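PDB 7F3H: bifunctional cytochrome P450/NADPH--P450 reductase from Deinococcus aerius, which probably hydroxylates organic substrates with molecular oxygen at a haem iron, using electrons from NADPH passed on by its fused reductase. Local coordinates for residues Y17-Y22 and F44-Q49; T52-Y57 and Q355-L360. One frame throughout, in Å; residues are numbered along the deposited sequence.

In the fold
The chain opens with a loop near the N terminus that contains residues 17-22. It then runs through helix 28-38 and enters strand 43-48. Contact 1 closes this short excursion by setting the loop beside that strand, an outermost strand of a mixed sheet. The chain turns back at once into strand 51-56, the antiparallel neighbour. Contact 2 joins this second strand in parallel to strand 356-359, almost 300 residues later. The two contacts follow each other in series and neither nests nor crosses. Backbone pairs between F44 and Q55 and between L46 and L53 connect them. Together they tie the N-terminal loop through the sheet to a strand near the haem.

Contact 1: Y17-Y22 and F44-Q49; sequences YGHLHY and FQLDIQ
H19 meets segment 44-49 with the edge and one face of its imidazole. CG stands anti to the carbonyl carbon (chi1 -80°), which turns the ring toward L46 and D47. From CB outward, the contacts change in kind. H19 CB lies 3.6 Å from D47 O. CG comes next and packs on L46 CD2. H19 ND1 then accepts a hydrogen bond from the backbone D47 N at 2.9 Å. The bond is nearly straight, 166° at the hydrogen, and the donor lies in the ring plane. CE1 passes near the backbone of L46. CD2 and NE2, on the far side of the ring, again meet L46 CD2. That methyl sits over the ring centre in a CH-pi contact, 3.8 Å from the centroid of the H19 ring. NE2 bonds in turn to P11 O, so both ring nitrogens have partners.

L46 is shared. Its CD1 touches Y22 CB, and L46 CD2 comes within 3.8 Å of Y22 CD2. The two side chains cross at about a right angle. Helix 28-38 adds F32 and L35 around L46. At the other end of the contact, the methyls L20 CD1 and I48 CD1 meet at 3.8 Å. L20 CD1 also reaches the poorly ordered Q49 at CG.

The N-terminal loop packs here on an outermost sheet strand. A type II' beta turn from Y17 to L20 presents H19 to the strand. G18 fits the positive phi of this turn (67°), and L20 N bonds to Y17 O. The short 3-10 segment 20-22 brings Y22 round to L46.

The chemistry is mostly apolar, with one directed polar bond at its centre. Because ND1 accepts from D47 N and NE2 faces a carbonyl oxygen, the imidazole is probably neutral, with its proton on NE2.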
ATOM      1  N   TYR A  17      25.423  16.751 -12.420  1.00 42.89           N
ATOM      2  CA  TYR A  17      24.205  15.955 -12.400  1.00 41.77           C
ATOM      3  C   TYR A  17      22.930  16.774 -12.592  1.00 36.39           C
ATOM      4  O   TYR A  17      21.871  16.190 -12.834  1.00 33.75           O
ATOM      5  CB  TYR A  17      24.127  15.152 -11.096  1.00 40.08           C
ATOM      6  CG  TYR A  17      25.395  14.370 -10.775  1.00 46.72           C
ATOM      7  CD1 TYR A  17      26.084  14.583  -9.592  1.00 48.00           C
ATOM      8  CD2 TYR A  17      25.898  13.411 -11.662  1.00 47.38           C
ATOM      9  CE1 TYR A  17      27.239  13.865  -9.296  1.00 54.56           C
ATOM     10  CE2 TYR A  17      27.043  12.697 -11.376  1.00 46.37           C
ATOM     11  CZ  TYR A  17      27.711  12.923 -10.190  1.00 58.16           C
ATOM     12  OH  TYR A  17      28.859  12.218  -9.880  1.00 65.93           O
ATOM     13  N   GLY A  18      23.007  18.099 -12.499  1.00 39.42           N
ATOM     14  CA  GLY A  18      21.830  18.950 -12.514  1.00 35.47           C
ATOM     15  C   GLY A  18      20.977  18.738 -11.270  1.00 35.04           C
ATOM     16  O   GLY A  18      21.393  19.093 -10.167  1.00 34.83           O
ATOM     17  N   HIS A  19      19.823  18.095 -11.421  1.00 33.35           N
ATOM     18  CA  HIS A  19      18.979  17.690 -10.304  1.00 38.16           C
ATOM     19  C   HIS A  19      18.829  16.186 -10.233  1.00 43.04           C
ATOM     20  O   HIS A  19      18.187  15.685  -9.298  1.00 42.34           O
ATOM     21  CB  HIS A  19      17.573  18.297 -10.392  1.00 33.24           C
ATOM     22  CG  HIS A  19      17.495  19.714  -9.932  1.00 33.82           C
ATOM     23  ND1 HIS A  19      16.540  20.598 -10.393  1.00 30.68           N
ATOM     24  CD2 HIS A  19      18.251  20.397  -9.042  1.00 28.16           C
ATOM     25  CE1 HIS A  19      16.719  21.770  -9.816  1.00 28.02           C
ATOM     26  NE2 HIS A  19      17.750  21.676  -8.992  1.00 34.81           N
ATOM     27  N   LEU A  20      19.430  15.460 -11.181  1.00 41.43           N
ATOM     28  CA  LEU A  20      19.199  14.032 -11.342  1.00 42.93           C
ATOM     29  C   LEU A  20      19.742  13.232 -10.166  1.00 38.66           C
ATOM     30  O   LEU A  20      19.318  12.094  -9.956  1.00 42.19           O
ATOM     31  CB  LEU A  20      19.837  13.539 -12.647  1.00 42.98           C
ATOM     32  CG  LEU A  20      19.037  13.858 -13.913  1.00 52.68           C
ATOM     33  CD1 LEU A  20      17.641  13.236 -13.901  1.00 59.25           C
ATOM     34  CD2 LEU A  20      18.992  15.367 -14.238  1.00 58.47           C
ATOM     35  N   HIS A  21      20.691  13.793  -9.418  1.00 38.59           N
ATOM     36  CA  HIS A  21      21.250  13.095  -8.269  1.00 40.34           C
ATOM     37  C   HIS A  21      20.191  12.862  -7.195  1.00 46.30           C
ATOM     38  O   HIS A  21      20.352  11.951  -6.369  1.00 45.90           O
ATOM     39  CB  HIS A  21      22.490  13.844  -7.743  1.00 31.57           C
ATOM     40  CG  HIS A  21      22.229  15.241  -7.281  1.00 39.57           C
ATOM     41  ND1 HIS A  21      21.643  16.200  -8.082  1.00 42.46           N
ATOM     42  CD2 HIS A  21      22.536  15.866  -6.117  1.00 46.56           C
ATOM     43  CE1 HIS A  21      21.551  17.337  -7.413  1.00 35.74           C
ATOM     44  NE2 HIS A  21      22.083  17.160  -6.216  1.00 37.54           N
ATOM     45  N   TYR A  22      19.128  13.685  -7.169  1.00 42.63           N
ATOM     46  CA  TYR A  22      18.012  13.462  -6.253  1.00 42.51           C
ATOM     47  C   TYR A  22      17.216  12.201  -6.585  1.00 43.00           C
ATOM     48  O   TYR A  22      16.514  11.676  -5.714  1.00 36.65           O
ATOM     49  CB  TYR A  22      17.067  14.666  -6.280  1.00 41.42           C
ATOM     50  CG  TYR A  22      17.657  15.932  -5.704  1.00 37.84           C
ATOM     51  CD1 TYR A  22      17.958  16.028  -4.360  1.00 41.78           C
ATOM     52  CD2 TYR A  22      17.913  17.021  -6.508  1.00 40.27           C
ATOM     53  CE1 TYR A  22      18.500  17.171  -3.834  1.00 45.34           C
ATOM     54  CE2 TYR A  22      18.448  18.168  -5.997  1.00 36.07           C
ATOM     55  CZ  TYR A  22      18.747  18.239  -4.660  1.00 43.07           C
ATOM     56  OH  TYR A  22      19.290  19.387  -4.128  1.00 48.87           O
ATOM     57  N   PHE A  44       8.494  22.382  -3.629  1.00 31.69           N
ATOM     58  CA  PHE A  44       9.685  22.729  -4.410  1.00 34.57           C
ATOM     59  C   PHE A  44       9.610  22.093  -5.790  1.00 34.00           C
ATOM     60  O   PHE A  44       8.735  21.271  -6.074  1.00 33.77           O
ATOM     61  CB  PHE A  44      11.000  22.346  -3.707  1.00 29.43           C
ATOM     62  CG  PHE A  44      11.160  20.860  -3.454  1.00 32.51           C
ATOM     63  CD1 PHE A  44      11.492  19.988  -4.486  1.00 30.60           C
ATOM     64  CD2 PHE A  44      11.009  20.345  -2.172  1.00 32.01           C
ATOM     65  CE1 PHE A  44      11.634  18.647  -4.259  1.00 29.00           C
ATOM     66  CE2 PHE A  44      11.163  18.997  -1.924  1.00 30.68           C
ATOM     67  CZ  PHE A  44      11.471  18.141  -2.974  1.00 34.37           C
ATOM     68  N   GLN A  45      10.575  22.473  -6.631  1.00 39.61           N
ATOM     69  CA  GLN A  45      10.622  22.170  -8.062  1.00 39.83           C
ATOM     70  C   GLN A  45      12.002  21.619  -8.436  1.00 35.33           C
ATOM     71  O   GLN A  45      13.018  22.144  -7.980  1.00 33.00           O
ATOM     72  CB  GLN A  45      10.365  23.465  -8.818  1.00 33.63           C
ATOM     73  CG  GLN A  45       9.804  23.390 -10.180  1.00 35.99           C
ATOM     74  CD  GLN A  45       9.798  24.777 -10.809  1.00 38.86           C
ATOM     75  OE1 GLN A  45      10.205  25.757 -10.174  1.00 40.41           O
ATOM     76  NE2 GLN A  45       9.374  24.862 -12.061  1.00 35.71           N
ATOM     77  N   LEU A  46      12.037  20.558  -9.257  1.00 31.78           N
ATOM     78  CA  LEU A  46      13.245  19.963  -9.833  1.00 33.59           C
ATOM     79  C   LEU A  46      13.161  19.858 -11.348  1.00 37.35           C
ATOM     80  O   LEU A  46      12.058  19.739 -11.895  1.00 34.65           O
ATOM     81  CB  LEU A  46      13.474  18.564  -9.215  1.00 35.65           C
ATOM     82  CG  LEU A  46      13.759  18.375  -7.716  1.00 35.94           C
ATOM     83  CD1 LEU A  46      14.083  16.922  -7.464  1.00 36.45           C
ATOM     84  CD2 LEU A  46      14.905  19.261  -7.227  1.00 30.65           C
ATOM     85  N   ASP A  47      14.323  19.879 -12.052  1.00 39.71           N
ATOM     86  CA  ASP A  47      14.327  19.667 -13.535  1.00 48.81           C
ATOM     87  C   ASP A  47      14.807  18.263 -13.803  1.00 46.27           C
ATOM     88  O   ASP A  47      15.987  17.973 -13.633  1.00 47.27           O
ATOM     89  CB  ASP A  47      15.209  20.530 -14.436  1.00 54.49           C
ATOM     90  CG  ASP A  47      14.773  21.914 -14.552  1.00 60.14           C
ATOM     91  OD1 ASP A  47      13.612  22.233 -14.210  1.00 60.64           O
ATOM     92  OD2 ASP A  47      15.607  22.665 -15.224  1.00 65.26           O
ATOM     93  N   ILE A  48      13.907  17.415 -14.213  1.00 55.22           N
ATOM     94  CA  ILE A  48      14.211  16.049 -14.570  1.00 64.52           C
ATOM     95  C   ILE A  48      14.231  15.922 -16.084  1.00 66.77           C
ATOM     96  O   ILE A  48      13.176  15.899 -16.725  1.00 69.42           O
ATOM     97  CB  ILE A  48      13.243  15.099 -13.882  1.00 64.64           C
ATOM     98  CG1 ILE A  48      13.463  15.338 -12.392  1.00 56.64           C
ATOM     99  CG2 ILE A  48      13.484  13.681 -14.385  1.00 69.54           C
ATOM    100  CD1 ILE A  48      14.941  15.079 -11.970  1.00 56.81           C
ATOM    101  N   GLN A  49      15.445  15.941 -16.629  1.00 71.27           N
ATOM    102  CA  GLN A  49      15.717  15.797 -18.054  1.00 76.63           C
ATOM    103  C   GLN A  49      14.858  16.769 -18.848  1.00 80.26           C
ATOM    104  O   GLN A  49      15.278  17.895 -19.130  1.00 87.68           O
ATOM    105  CB  GLN A  49      15.477  14.340 -18.483  1.00 82.96           C
ATOM    106  CG  GLN A  49      16.473  13.357 -17.827  1.00 87.61           C
ATOM    107  CD  GLN A  49      16.215  11.884 -18.142  1.00 95.06           C
ATOM    108  OE1 GLN A  49      15.107  11.493 -18.505  1.00101.86           O
ATOM    109  NE2 GLN A  49      17.237  11.057 -17.961  1.00 94.17           N
TER

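Contact 2: T52-Y57 and Q355-L360; sequences TLIQAY and QQVALL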
ATOM      1  N   THR A  52       9.374  18.957 -15.583  1.00 59.24           N
ATOM      2  CA  THR A  52       9.338  19.561 -14.260  1.00 51.29           C
ATOM      3  C   THR A  52       8.739  18.609 -13.227  1.00 45.35           C
ATOM      4  O   THR A  52       7.608  18.134 -13.398  1.00 41.18           O
ATOM      5  CB  THR A  52       8.484  20.834 -14.310  1.00 46.13           C
ATOM      6  OG1 THR A  52       9.053  21.754 -15.254  1.00 42.10           O
ATOM      7  CG2 THR A  52       8.401  21.470 -12.910  1.00 40.05           C
ATOM      8  N   LEU A  53       9.466  18.365 -12.127  1.00 41.80           N
ATOM      9  CA  LEU A  53       8.921  17.607 -10.999  1.00 38.52           C
ATOM     10  C   LEU A  53       8.621  18.576  -9.859  1.00 39.05           C
ATOM     11  O   LEU A  53       9.473  19.396  -9.497  1.00 30.82           O
ATOM     12  CB  LEU A  53       9.870  16.489 -10.534  1.00 37.00           C
ATOM     13  CG  LEU A  53       9.396  15.463  -9.470  1.00 36.08           C
ATOM     14  CD1 LEU A  53       8.208  14.621  -9.946  1.00 48.16           C
ATOM     15  CD2 LEU A  53      10.526  14.521  -9.061  1.00 37.01           C
ATOM     16  N   ILE A  54       7.387  18.539  -9.341  1.00 37.57           N
ATOM     17  CA  ILE A  54       6.972  19.397  -8.234  1.00 30.56           C
ATOM     18  C   ILE A  54       6.584  18.513  -7.058  1.00 31.96           C
ATOM     19  O   ILE A  54       5.865  17.517  -7.236  1.00 29.92           O
ATOM     20  CB  ILE A  54       5.819  20.329  -8.644  1.00 32.02           C
ATOM     21  CG1 ILE A  54       6.231  21.098  -9.903  1.00 28.16           C
ATOM     22  CG2 ILE A  54       5.444  21.274  -7.505  1.00 25.58           C
ATOM     23  CD1 ILE A  54       5.212  22.064 -10.384  1.00 23.81           C
ATOM     24  N   GLN A  55       7.075  18.873  -5.860  1.00 30.47           N
ATOM     25  CA  GLN A  55       6.795  18.154  -4.614  1.00 32.94           C
ATOM     26  C   GLN A  55       6.080  19.061  -3.607  1.00 32.14           C
ATOM     27  O   GLN A  55       6.541  20.182  -3.345  1.00 27.93           O
ATOM     28  CB  GLN A  55       8.091  17.613  -3.999  1.00 30.64           C
ATOM     29  CG  GLN A  55       8.800  16.546  -4.846  1.00 30.86           C
ATOM     30  CD  GLN A  55       8.163  15.183  -4.732  1.00 28.76           C
ATOM     31  OE1 GLN A  55       7.348  14.927  -3.842  1.00 30.10           O
ATOM     32  NE2 GLN A  55       8.556  14.285  -5.610  1.00 33.72           N
ATOM     33  N   ALA A  56       4.961  18.577  -3.039  1.00 30.35           N
ATOM     34  CA  ALA A  56       4.169  19.364  -2.096  1.00 29.38           C
ATOM     35  C   ALA A  56       3.960  18.636  -0.781  1.00 29.40           C
ATOM     36  O   ALA A  56       3.589  17.462  -0.773  1.00 30.80           O
ATOM     37  CB  ALA A  56       2.813  19.697  -2.659  1.00 28.33           C
ATOM     38  N   TYR A  57       4.103  19.379   0.327  1.00 30.33           N
ATOM     39  CA  TYR A  57       4.042  18.831   1.680  1.00 30.82           C
ATOM     40  C   TYR A  57       3.499  19.806   2.739  1.00 30.21           C
ATOM     41  O   TYR A  57       3.264  19.395   3.880  1.00 29.90           O
ATOM     42  CB  TYR A  57       5.436  18.284   2.052  1.00 31.78           C
ATOM     43  CG  TYR A  57       6.569  19.253   1.780  1.00 30.35           C
ATOM     44  CD1 TYR A  57       7.115  19.348   0.492  1.00 27.69           C
ATOM     45  CD2 TYR A  57       7.123  20.036   2.792  1.00 28.63           C
ATOM     46  CE1 TYR A  57       8.119  20.231   0.209  1.00 24.80           C
ATOM     47  CE2 TYR A  57       8.158  20.917   2.511  1.00 27.11           C
ATOM     48  CZ  TYR A  57       8.641  21.010   1.217  1.00 26.92           C
ATOM     49  OH  TYR A  57       9.669  21.866   0.918  1.00 31.31           O
ATOM     50  N   GLN A 355       0.132  20.069 -15.380  1.00 32.73           N
ATOM     51  CA  GLN A 355       1.285  19.856 -14.509  1.00 32.85           C
ATOM     52  C   GLN A 355       0.917  18.905 -13.368  1.00 29.79           C
ATOM     53  O   GLN A 355      -0.142  19.053 -12.749  1.00 30.29           O
ATOM     54  CB  GLN A 355       1.779  21.200 -13.958  1.00 31.28           C
ATOM     55  CG  GLN A 355       2.935  21.108 -12.994  1.00 37.44           C
ATOM     56  CD  GLN A 355       4.178  20.432 -13.596  1.00 38.79           C
ATOM     57  OE1 GLN A 355       4.718  20.877 -14.625  1.00 31.64           O
ATOM     58  NE2 GLN A 355       4.656  19.380 -12.930  1.00 30.03           N
ATOM     59  N   GLN A 356       1.749  17.883 -13.151  1.00 27.07           N
ATOM     60  CA  GLN A 356       1.634  16.998 -11.988  1.00 27.97           C
ATOM     61  C   GLN A 356       2.229  17.652 -10.742  1.00 30.17           C
ATOM     62  O   GLN A 356       3.297  18.273 -10.802  1.00 33.44           O
ATOM     63  CB  GLN A 356       2.386  15.685 -12.226  1.00 27.91           C
ATOM     64  CG  GLN A 356       1.675  14.659 -13.069  1.00 33.01           C
ATOM     65  CD  GLN A 356       2.444  13.367 -13.139  1.00 31.35           C
ATOM     66  OE1 GLN A 356       2.504  12.618 -12.169  1.00 34.08           O
ATOM     67  NE2 GLN A 356       3.074  13.115 -14.275  1.00 39.61           N
ATOM     68  N   VAL A 357       1.575  17.461  -9.602  1.00 26.33           N
ATOM     69  CA  VAL A 357       2.137  17.808  -8.295  1.00 29.68           C
ATOM     70  C   VAL A 357       2.112  16.563  -7.428  1.00 26.51           C
ATOM     71  O   VAL A 357       1.046  15.963  -7.230  1.00 29.94           O
ATOM     72  CB  VAL A 357       1.377  18.949  -7.612  1.00 26.00           C
ATOM     73  CG1 VAL A 357       2.041  19.278  -6.265  1.00 22.27           C
ATOM     74  CG2 VAL A 357       1.333  20.150  -8.523  1.00 25.57           C
ATOM     75  N   ALA A 358       3.293  16.102  -7.023  1.00 26.97           N
ATOM     76  CA  ALA A 358       3.395  14.959  -6.130  1.00 29.68           C
ATOM     77  C   ALA A 358       3.135  15.385  -4.684  1.00 26.33           C
ATOM     78  O   ALA A 358       3.680  16.393  -4.215  1.00 28.55           O
ATOM     79  CB  ALA A 358       4.768  14.295  -6.284  1.00 23.29           C
ATOM     80  N   LEU A 359       2.307  14.620  -3.973  1.00 22.09           N
ATOM     81  CA  LEU A 359       2.185  14.784  -2.523  1.00 23.99           C
ATOM     82  C   LEU A 359       3.345  14.074  -1.831  1.00 26.06           C
ATOM     83  O   LEU A 359       3.423  12.835  -1.837  1.00 29.64           O
ATOM     84  CB  LEU A 359       0.852  14.250  -2.010  1.00 23.24           C
ATOM     85  CG  LEU A 359      -0.439  14.586  -2.750  1.00 27.22           C
ATOM     86  CD1 LEU A 359      -1.603  13.998  -2.009  1.00 26.70           C
ATOM     87  CD2 LEU A 359      -0.604  16.074  -2.837  1.00 29.99           C
ATOM     88  N   LEU A 360       4.214  14.836  -1.172  1.00 25.23           N
ATOM     89  CA  LEU A 360       5.383  14.246  -0.507  1.00 29.53           C
ATOM     90  C   LEU A 360       4.972  13.743   0.884  1.00 27.70           C
ATOM     91  O   LEU A 360       5.222  14.368   1.918  1.00 28.87           O
ATOM     92  CB  LEU A 360       6.520  15.265  -0.468  1.00 26.57           C
ATOM     93  CG  LEU A 360       7.869  14.784   0.040  1.00 31.09           C
ATOM     94  CD1 LEU A 360       8.417  13.594  -0.784  1.00 25.58           C
ATOM     95  CD2 LEU A 360       8.844  15.962   0.058  1.00 23.79           C
TER
HETATM   96  O   HOH W   1       5.726  16.455 -10.361  1.00 28.12           O
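Q355 curls over strand 51-56 at T52 and I54. Its chain bends at chi2 (59°), and Q355 CG fits against I54 CD1 at 3.6 Å. The bend also brings Q355 NE2 within 3.2 Å of T52 O, a hydrogen bond whose donor stands above the carbonyl plane. NE2 gives a second bond to Q356 O, so the amide bridges both strands. A water accepts from I54 N and donates to Q356 O, linking the strands where they spread apart.

Further along, the strands pair in parallel. A358 N bonds to I54 O, and A358 O takes A56 N at 2.8 Å, nearly along the C=O axis. L360 N bonds to A56 O. On one face the small A56 makes a hollow for V357, whose CG1 lies 3.7 Å from A56 CB. On the other, the bent Q55 folds over the methyl of A358. L360 and Y57 lie side by side, with L360 CD2 3.8 Å from Y57 CD1.

Helix 59-65 packs L65 against A56, V357 and L359. On the Q55 side, F32 of helix 28-38 touches Q55 and L360. Strands 43-48 and 336-339 continue this mixed sheet, characteristic of the cytochrome P450 fold, beside the haem core.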